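Long-range contact in Blr3880 protein (Bradyrhizobium japonicum, PDB 2OOD), which probably catalyses the zinc-dependent hydrolytic deamination of guanine to xanthine and ammonia, a step of purine degradation: residues 12-17 / 396-401. Residues are numbered along the deposited sequence; the frame is centred on the assembly and turned at random.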
# COMPACT_ATOMS: atom_id res chain seq x y z
N PHE A 12 -12.90 22.59 -9.02
CA PHE A 12 -13.35 21.35 -9.65
C PHE A 12 -12.33 20.74 -10.62
O PHE A 12 -11.61 21.46 -11.32
CB PHE A 12 -14.64 21.60 -10.42
CG PHE A 12 -15.85 21.77 -9.55
CD1 PHE A 12 -16.54 20.66 -9.10
CD2 PHE A 12 -16.30 23.04 -9.20
CE1 PHE A 12 -17.68 20.81 -8.30
CE2 PHE A 12 -17.44 23.20 -8.40
CZ PHE A 12 -18.13 22.07 -7.95
N PHE A 13 -12.29 19.41 -10.67
CA PHE A 13 -11.38 18.67 -11.54
C PHE A 13 -12.06 17.38 -12.02
O PHE A 13 -12.36 16.50 -11.22
CB PHE A 13 -10.09 18.32 -10.79
CG PHE A 13 -9.00 17.75 -11.67
CD1 PHE A 13 -7.96 18.56 -12.13
CD2 PHE A 13 -9.00 16.41 -12.05
CE1 PHE A 13 -6.94 18.04 -12.93
CE2 PHE A 13 -7.98 15.89 -12.85
CZ PHE A 13 -6.95 16.71 -13.29
N ASP A 14 -12.32 17.27 -13.31
CA ASP A 14 -12.93 16.06 -13.84
C ASP A 14 -12.44 15.78 -15.26
O ASP A 14 -11.61 16.52 -15.78
CB ASP A 14 -14.46 16.14 -13.76
CG ASP A 14 -15.05 17.19 -14.69
OD1 ASP A 14 -14.45 18.28 -14.85
OD2 ASP A 14 -16.14 16.92 -15.24
N PHE A 15 -12.94 14.73 -15.88
CA PHE A 15 -12.49 14.37 -17.21
C PHE A 15 -13.55 14.45 -18.30
O PHE A 15 -14.73 14.26 -18.04
CB PHE A 15 -11.89 12.96 -17.18
CG PHE A 15 -10.66 12.86 -16.33
CD1 PHE A 15 -9.41 13.11 -16.86
CD2 PHE A 15 -10.75 12.54 -14.98
CE1 PHE A 15 -8.26 13.05 -16.07
CE2 PHE A 15 -9.60 12.47 -14.18
CZ PHE A 15 -8.36 12.73 -14.73
N VAL A 16 -13.10 14.71 -19.52
CA VAL A 16 -13.99 14.80 -20.67
C VAL A 16 -13.56 13.80 -21.74
O VAL A 16 -14.23 13.63 -22.76
CB VAL A 16 -13.98 16.20 -21.29
CG1 VAL A 16 -14.69 17.18 -20.37
CG2 VAL A 16 -12.56 16.65 -21.53
N ASP A 17 -12.43 13.14 -21.50
CA ASP A 17 -11.90 12.15 -22.43
C ASP A 17 -10.91 11.24 -21.72
O ASP A 17 -10.59 11.44 -20.54
CB ASP A 17 -11.20 12.86 -23.59
CG ASP A 17 -11.09 11.99 -24.84
OD1 ASP A 17 -11.54 10.81 -24.81
OD2 ASP A 17 -10.57 12.50 -25.85
N GLY A 396 -19.75 9.70 -14.05
CA GLY A 396 -18.46 9.83 -14.70
C GLY A 396 -17.80 11.18 -14.63
O GLY A 396 -16.59 11.28 -14.45
N ASN A 397 -18.60 12.23 -14.78
CA ASN A 397 -18.09 13.59 -14.71
C ASN A 397 -19.21 14.57 -14.44
O ASN A 397 -20.37 14.18 -14.30
CB ASN A 397 -17.33 13.97 -16.00
CG ASN A 397 -18.19 13.84 -17.26
OD1 ASN A 397 -19.37 13.50 -17.20
ND2 ASN A 397 -17.58 14.11 -18.41
N PHE A 398 -18.87 15.85 -14.36
CA PHE A 398 -19.83 16.88 -14.07
C PHE A 398 -20.63 17.43 -15.26
O PHE A 398 -21.03 18.59 -15.26
CB PHE A 398 -19.11 18.02 -13.36
CG PHE A 398 -18.40 17.58 -12.12
CD1 PHE A 398 -19.05 16.81 -11.16
CD2 PHE A 398 -17.08 17.96 -11.88
CE1 PHE A 398 -18.41 16.43 -9.98
CE2 PHE A 398 -16.43 17.58 -10.70
CZ PHE A 398 -17.10 16.82 -9.75
N GLU A 399 -20.87 16.60 -16.26
CA GLU A 399 -21.64 17.04 -17.41
C GLU A 399 -23.12 17.15 -17.06
O GLU A 399 -23.67 16.26 -16.42
CB GLU A 399 -21.48 16.06 -18.58
CG GLU A 399 -20.21 16.26 -19.38
CD GLU A 399 -20.19 17.58 -20.14
OE1 GLU A 399 -20.46 18.64 -19.53
OE2 GLU A 399 -19.88 17.56 -21.35
N PRO A 400 -23.77 18.24 -17.48
CA PRO A 400 -25.20 18.45 -17.21
C PRO A 400 -26.03 17.24 -17.60
O PRO A 400 -25.85 16.69 -18.69
CB PRO A 400 -25.52 19.68 -18.05
CG PRO A 400 -24.26 20.48 -17.94
CD PRO A 400 -23.19 19.42 -18.15
N GLY A 401 -26.94 16.83 -16.72
CA GLY A 401 -27.78 15.69 -17.02
C GLY A 401 -27.36 14.45 -16.25
O GLY A 401 -28.10 13.47 -16.16
O HOH W 1 -14.18 12.33 -14.38
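Asn397 and Phe398 are tied to Asp14 and Phe15 by two direct hydrogen bonds, which fix the loop leading to strand 406-409 against strand 11-15 in the small β-domain that accompanies the amidohydrolase TIM barrel. The amide ND2 of Asn397 donates to Phe15 O at 2.9 Å, arriving in the carbonyl plane and close to the plane of the Asn397 amide. Asn397 OD1 accepts from Lys402 NZ. One residue on, Phe398 N reaches Asp14 OD2 at 3.1 Å on the anti side of the carboxylate, tilted 32° out of its plane. The same OD2 forms a salt bridge with Arg31 NH1, while Arg31 NH2 makes a second one to Glu399 OE1. With an alanine in place of Asp14, Phe398 N would probably lose this acceptor and Arg31 one of its two carboxylate partners. A water bridges Phe15 N and Gly396 O. Next to the polar links, the Asp14 carboxylate lies obliquely beside the Phe398 ring, Asp14 CG 3.6 Å from Phe398 CD2. With Phe398 CG anti to its carbonyl carbon (chi1 -57°), the ring is carried toward strand 11-15, where one face meets the Phe12 edge; Phe48 touches both rings. The pair is T-shaped, planes 81° apart, and Phe12 CD1 comes within 3.5 Å of Phe398 CE2.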